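Long-range contacts in polycomb protein Pcl (Drosophila melanogaster, PDB 5OQD), which belongs to the Polycomb group and works in the Esc/E(z) complex, which methylates histone H3 to establish repression of homeotic genes in the early embryo: residues V95-L100 / I118-I122; P182-L186 / R200-M204. One frame throughout, in Å; residues are numbered along the deposited sequence.

Interaction 1: V95-L100 / I118-I122; sequences VLHIAL and IWPFI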
loop_
_atom_site.group_PDB
_atom_site.type_symbol
_atom_site.label_atom_id
_atom_site.label_comp_id
_atom_site.label_asym_id
_atom_site.label_seq_id
_atom_site.Cartn_x
_atom_site.Cartn_y
_atom_site.Cartn_z
ATOM N N VAL B 95 -6.264 2.392 -1.620
ATOM C CA VAL B 95 -7.022 1.277 -2.176
ATOM C C VAL B 95 -7.072 1.357 -3.700
ATOM O O VAL B 95 -6.881 0.355 -4.392
ATOM C CB VAL B 95 -8.457 1.249 -1.618
ATOM C CG1 VAL B 95 -9.293 0.206 -2.345
ATOM C CG2 VAL B 95 -8.437 0.985 -0.123
ATOM N N LEU B 96 -7.321 2.559 -4.213
ATOM C CA LEU B 96 -7.406 2.781 -5.652
ATOM C C LEU B 96 -6.064 2.563 -6.341
ATOM O O LEU B 96 -6.003 1.974 -7.420
ATOM C CB LEU B 96 -7.919 4.193 -5.942
ATOM C CG LEU B 96 -9.399 4.445 -5.650
ATOM C CD1 LEU B 96 -9.726 5.926 -5.750
ATOM C CD2 LEU B 96 -10.270 3.635 -6.597
ATOM N N HIS B 97 -4.991 3.042 -5.718
ATOM C CA HIS B 97 -3.655 2.872 -6.276
ATOM C C HIS B 97 -3.268 1.396 -6.273
ATOM O O HIS B 97 -2.684 0.903 -7.235
ATOM C CB HIS B 97 -2.625 3.700 -5.500
ATOM C CG HIS B 97 -1.339 3.907 -6.236
ATOM N ND1 HIS B 97 -0.681 5.119 -6.258
ATOM C CD2 HIS B 97 -0.588 3.060 -6.980
ATOM C CE1 HIS B 97 0.416 5.009 -6.986
ATOM N NE2 HIS B 97 0.495 3.769 -7.435
ATOM N N ILE B 98 -3.598 0.701 -5.189
ATOM C CA ILE B 98 -3.370 -0.739 -5.095
ATOM C C ILE B 98 -4.152 -1.477 -6.178
ATOM O O ILE B 98 -3.632 -2.386 -6.826
ATOM C CB ILE B 98 -3.769 -1.285 -3.707
ATOM C CG1 ILE B 98 -2.720 -0.903 -2.661
ATOM C CG2 ILE B 98 -3.934 -2.799 -3.744
ATOM C CD1 ILE B 98 -3.094 -1.309 -1.249
ATOM N N ALA B 99 -5.401 -1.065 -6.377
ATOM C CA ALA B 99 -6.264 -1.678 -7.379
ATOM C C ALA B 99 -5.692 -1.521 -8.784
ATOM O O ALA B 99 -5.572 -2.494 -9.526
ATOM C CB ALA B 99 -7.663 -1.081 -7.308
ATOM N N LEU B 100 -5.332 -0.291 -9.138
ATOM C CA LEU B 100 -4.817 0.005 -10.471
ATOM C C LEU B 100 -3.435 -0.600 -10.708
ATOM O O LEU B 100 -3.069 -0.901 -11.844
ATOM C CB LEU B 100 -4.769 1.517 -10.694
ATOM C CG LEU B 100 -6.126 2.223 -10.765
ATOM C CD1 LEU B 100 -5.950 3.729 -10.845
ATOM C CD2 LEU B 100 -6.926 1.715 -11.954
ATOM N N ILE B 118 -12.458 -1.689 -11.809
ATOM C CA ILE B 118 -11.941 -1.131 -10.564
ATOM C C ILE B 118 -12.975 -1.434 -9.484
ATOM O O ILE B 118 -12.631 -1.900 -8.398
ATOM C CB ILE B 118 -11.708 0.389 -10.614
ATOM C CG1 ILE B 118 -10.800 0.751 -11.790
ATOM C CG2 ILE B 118 -11.119 0.886 -9.300
ATOM C CD1 ILE B 118 -10.593 2.238 -11.966
ATOM N N TRP B 119 -14.240 -1.161 -9.793
ATOM C CA TRP B 119 -15.344 -1.364 -8.856
ATOM C C TRP B 119 -15.445 -2.793 -8.298
ATOM O O TRP B 119 -15.587 -2.960 -7.087
ATOM C CB TRP B 119 -16.665 -0.965 -9.525
ATOM C CG TRP B 119 -17.882 -1.109 -8.669
ATOM C CD1 TRP B 119 -18.918 -1.976 -8.859
ATOM C CD2 TRP B 119 -18.198 -0.355 -7.494
ATOM N NE1 TRP B 119 -19.860 -1.809 -7.874
ATOM C CE2 TRP B 119 -19.442 -0.822 -7.022
ATOM C CE3 TRP B 119 -17.551 0.667 -6.793
ATOM C CZ2 TRP B 119 -20.050 -0.302 -5.881
ATOM C CZ3 TRP B 119 -18.157 1.182 -5.662
ATOM C CH2 TRP B 119 -19.394 0.696 -5.217
ATOM N N PRO B 120 -15.391 -3.798 -9.155
ATOM C CA PRO B 120 -15.503 -5.173 -8.673
ATOM C C PRO B 120 -14.349 -5.535 -7.761
ATOM O O PRO B 120 -14.556 -6.136 -6.711
ATOM C CB PRO B 120 -15.422 -5.993 -9.956
ATOM C CG PRO B 120 -15.918 -5.078 -11.016
ATOM C CD PRO B 120 -15.439 -3.719 -10.622
ATOM N N PHE B 121 -13.147 -5.142 -8.153
ATOM C CA PHE B 121 -11.943 -5.547 -7.452
ATOM C C PHE B 121 -11.900 -5.033 -6.022
ATOM O O PHE B 121 -11.566 -5.765 -5.105
ATOM C CB PHE B 121 -10.725 -5.064 -8.226
ATOM C CG PHE B 121 -9.432 -5.237 -7.495
ATOM C CD1 PHE B 121 -8.510 -6.175 -7.910
ATOM C CD2 PHE B 121 -9.131 -4.453 -6.403
ATOM C CE1 PHE B 121 -7.317 -6.334 -7.245
ATOM C CE2 PHE B 121 -7.941 -4.606 -5.731
ATOM C CZ PHE B 121 -7.031 -5.548 -6.154
ATOM N N ILE B 122 -12.268 -3.776 -5.834
ATOM C CA ILE B 122 -12.318 -3.190 -4.506
ATOM C C ILE B 122 -13.364 -3.908 -3.675
ATOM O O ILE B 122 -13.178 -4.155 -2.490
ATOM C CB ILE B 122 -12.652 -1.693 -4.562
ATOM C CG1 ILE B 122 -11.531 -0.928 -5.255
ATOM C CG2 ILE B 122 -12.868 -1.142 -3.166
ATOM C CD1 ILE B 122 -11.728 0.565 -5.248
#

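Interaction 2: P182-L186 / R200-M204; sequences PKVFL and RFKLM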
loop_
_atom_site.group_PDB
_atom_site.type_symbol
_atom_site.label_atom_id
_atom_site.label_comp_id
_atom_site.label_asym_id
_atom_site.label_seq_id
_atom_site.Cartn_x
_atom_site.Cartn_y
_atom_site.Cartn_z
ATOM N N PRO B 182 4.182 6.495 3.200
ATOM C CA PRO B 182 5.041 7.348 4.027
ATOM C C PRO B 182 6.178 6.571 4.681
ATOM O O PRO B 182 5.957 5.500 5.246
ATOM C CB PRO B 182 4.076 7.901 5.083
ATOM C CG PRO B 182 2.962 6.914 5.133
ATOM C CD PRO B 182 2.808 6.426 3.724
ATOM N N LYS B 183 7.387 7.113 4.595
ATOM C CA LYS B 183 8.555 6.483 5.195
ATOM C C LYS B 183 8.601 6.726 6.694
ATOM O O LYS B 183 8.425 7.854 7.157
ATOM C CB LYS B 183 9.839 7.001 4.545
ATOM C CG LYS B 183 10.182 6.336 3.229
ATOM C CD LYS B 183 10.782 4.956 3.437
ATOM C CE LYS B 183 11.450 4.463 2.164
ATOM N NZ LYS B 183 11.712 3.000 2.184
ATOM N N VAL B 184 8.841 5.661 7.448
ATOM C CA VAL B 184 8.949 5.759 8.895
ATOM C C VAL B 184 10.355 5.385 9.352
ATOM O O VAL B 184 10.725 4.211 9.351
ATOM C CB VAL B 184 7.920 4.856 9.599
ATOM C CG1 VAL B 184 7.905 5.134 11.091
ATOM C CG2 VAL B 184 6.539 5.074 9.006
ATOM N N PHE B 185 11.139 6.391 9.727
ATOM C CA PHE B 185 12.484 6.168 10.250
ATOM C C PHE B 185 12.585 6.641 11.697
ATOM O O PHE B 185 12.437 7.831 11.982
ATOM C CB PHE B 185 13.532 6.883 9.389
ATOM C CG PHE B 185 13.776 6.230 8.058
ATOM C CD1 PHE B 185 13.622 4.863 7.904
ATOM C CD2 PHE B 185 14.163 6.982 6.959
ATOM C CE1 PHE B 185 13.844 4.258 6.680
ATOM C CE2 PHE B 185 14.390 6.383 5.733
ATOM C CZ PHE B 185 14.226 5.020 5.594
ATOM N N LEU B 186 12.830 5.704 12.607
ATOM C CA LEU B 186 12.986 6.033 14.018
ATOM C C LEU B 186 14.456 6.104 14.406
ATOM O O LEU B 186 15.300 5.457 13.786
ATOM C CB LEU B 186 12.270 5.004 14.898
ATOM C CG LEU B 186 10.818 5.272 15.302
ATOM C CD1 LEU B 186 9.908 5.304 14.089
ATOM C CD2 LEU B 186 10.341 4.228 16.301
ATOM N N ARG B 200 4.271 11.599 15.568
ATOM C CA ARG B 200 5.416 12.014 14.763
ATOM C C ARG B 200 5.156 11.925 13.263
ATOM O O ARG B 200 5.502 12.836 12.511
ATOM C CB ARG B 200 6.643 11.168 15.114
ATOM C CG ARG B 200 7.870 11.480 14.274
ATOM C CD ARG B 200 8.768 12.499 14.951
ATOM N NE ARG B 200 9.349 11.964 16.179
ATOM C CZ ARG B 200 10.447 11.216 16.219
ATOM N NH1 ARG B 200 11.085 10.910 15.098
ATOM N NH2 ARG B 200 10.905 10.772 17.381
ATOM N N PHE B 201 4.545 10.827 12.830
ATOM C CA PHE B 201 4.442 10.530 11.405
ATOM C C PHE B 201 3.033 10.711 10.850
ATOM O O PHE B 201 2.794 10.455 9.669
ATOM C CB PHE B 201 4.924 9.102 11.138
ATOM C CG PHE B 201 6.323 8.841 11.613
ATOM C CD1 PHE B 201 7.406 9.123 10.798
ATOM C CD2 PHE B 201 6.558 8.322 12.876
ATOM C CE1 PHE B 201 8.695 8.888 11.230
ATOM C CE2 PHE B 201 7.848 8.085 13.314
ATOM C CZ PHE B 201 8.917 8.370 12.489
ATOM N N LYS B 202 2.113 11.155 11.703
ATOM C CA LYS B 202 0.715 11.362 11.324
ATOM C C LYS B 202 0.115 10.107 10.695
ATOM O O LYS B 202 -0.537 10.173 9.652
ATOM C CB LYS B 202 0.586 12.548 10.364
ATOM N N LEU B 203 0.345 8.965 11.335
ATOM C CA LEU B 203 -0.141 7.689 10.826
ATOM C C LEU B 203 -1.372 7.207 11.582
ATOM O O LEU B 203 -1.613 7.609 12.720
ATOM C CB LEU B 203 0.956 6.625 10.910
ATOM C CG LEU B 203 2.132 6.738 9.943
ATOM C CD1 LEU B 203 3.162 5.667 10.246
ATOM C CD2 LEU B 203 1.645 6.623 8.509
ATOM N N MET B 204 -2.146 6.342 10.937
ATOM C CA MET B 204 -3.246 5.652 11.593
ATOM C C MET B 204 -2.962 4.155 11.595
ATOM O O MET B 204 -2.581 3.586 10.572
ATOM C CB MET B 204 -4.575 5.948 10.895
ATOM C CG MET B 204 -5.071 7.384 11.034
ATOM S SD MET B 204 -5.945 7.711 12.583
ATOM C CE MET B 204 -4.616 8.290 13.634
#

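Interaction 1: V95-L100 / I118-I122
Ile118 and Ile122 both set CG1 opposite their own carbonyl carbon (chi1 -55° and -65°) and then run on extended, which carries each CD1 methyl across to helix 92-104. Ile118 CD1 meets Leu100 CD2 at 3.7 Å. One turn further on, Ile122 CD1 touches Leu96 CD2 at 3.7 Å and Val95 CG1 at 3.8 Å, so it beds between two residues of the facing helix. Leu96 CD2 also reaches Ile118 CG2 at 3.9 Å, the two side chains crossing at about a right angle. Beside this aliphatic group lies Ala99, whose small side chain lets the Phe121 ring come close to the backbone. Phe121 CE2 stands 3.8 Å from Ala99 CA in an oblique, off-centre CH-pi contact. The helix segments cross at 109° with their axes 10.0 Å apart, and nothing polar passes between them. These are the first two helices of the winged-helix domain; helix 140-153, which follows them after the short helix 133-136, joins through Leu151, which meets Leu96. The wing strands close the hydrophobic core: Phe158 packs on Leu96 and Leu100, Leu173 on Leu100, and Tyr171 on Ile118.

Interaction 2: P182-L186 / R200-M204
Phe185 O lies at the edge of the Phe201 ring, in its plane and 3.6 Å from CZ, a polar contact with the ring's C-H rim though not a hydrogen bond. The same ring takes a methyl over one face: Val184 CG1 sits over the centre of the Phe201 ring, 3.6 Å from its centroid and only 9° off the normal, a well-centred CH-pi contact. Arg200 CG covers the opposite face, offset toward the rim, so the ring is sandwiched between a methyl from the other segment and the side chain preceding it. Leu186 adds CD1, which comes to 3.5 Å from Phe201 CE2 at an oblique angle.

Val184 can serve two partners because its CG1 stands opposite the backbone N (chi1 -171°), directed at the ring, while CG2 diverges to meet Leu203 CD1 at 3.6 Å. Leu203 turns its other branch, CD2, to Pro182 CG at 3.6 Å. Lys202 is the first residue to leave helical angles after helix 194-200 (phi 53°), and Phe201 and Leu203 on either side of it both face 182-186. With an alanine in place of Phe201, Val184 CG1 and Leu186 CD1 would probably lose their common partner, opening a gap between the two loops.

Around the contact, Arg200 forms a salt bridge with Glu190, Lys183 NZ bonds to Gln44 of the PHD finger, and the backbone of Leu186 pairs with that of Cys46. Since no hydrogen bond joins 182-186 to 200-204 themselves, their mutual fit rests on apolar contact, round the Phe201 ring and at Leu203, while polar bonds join each segment to other parts of the chain.

Interaction 1 belongs to the core of the winged-helix domain, whereas interaction 2 is a partly buried contact in the C-terminal extension that returns to the PHD finger. They lie on opposite sides of the chain's centre, with their own centres about 24 Å apart and no touch between them. Neither shares a helix or strand with the other, and along the chain the first closes before the second opens. Both are apolar, but interaction 1 joins regular helices through aliphatic branches and one ring laid off-centre on Ala99, while interaction 2 joins irregular segments chiefly round the Phe201 ring, with Leu203 alongside, charged residues at its margin and bonds reaching the finger.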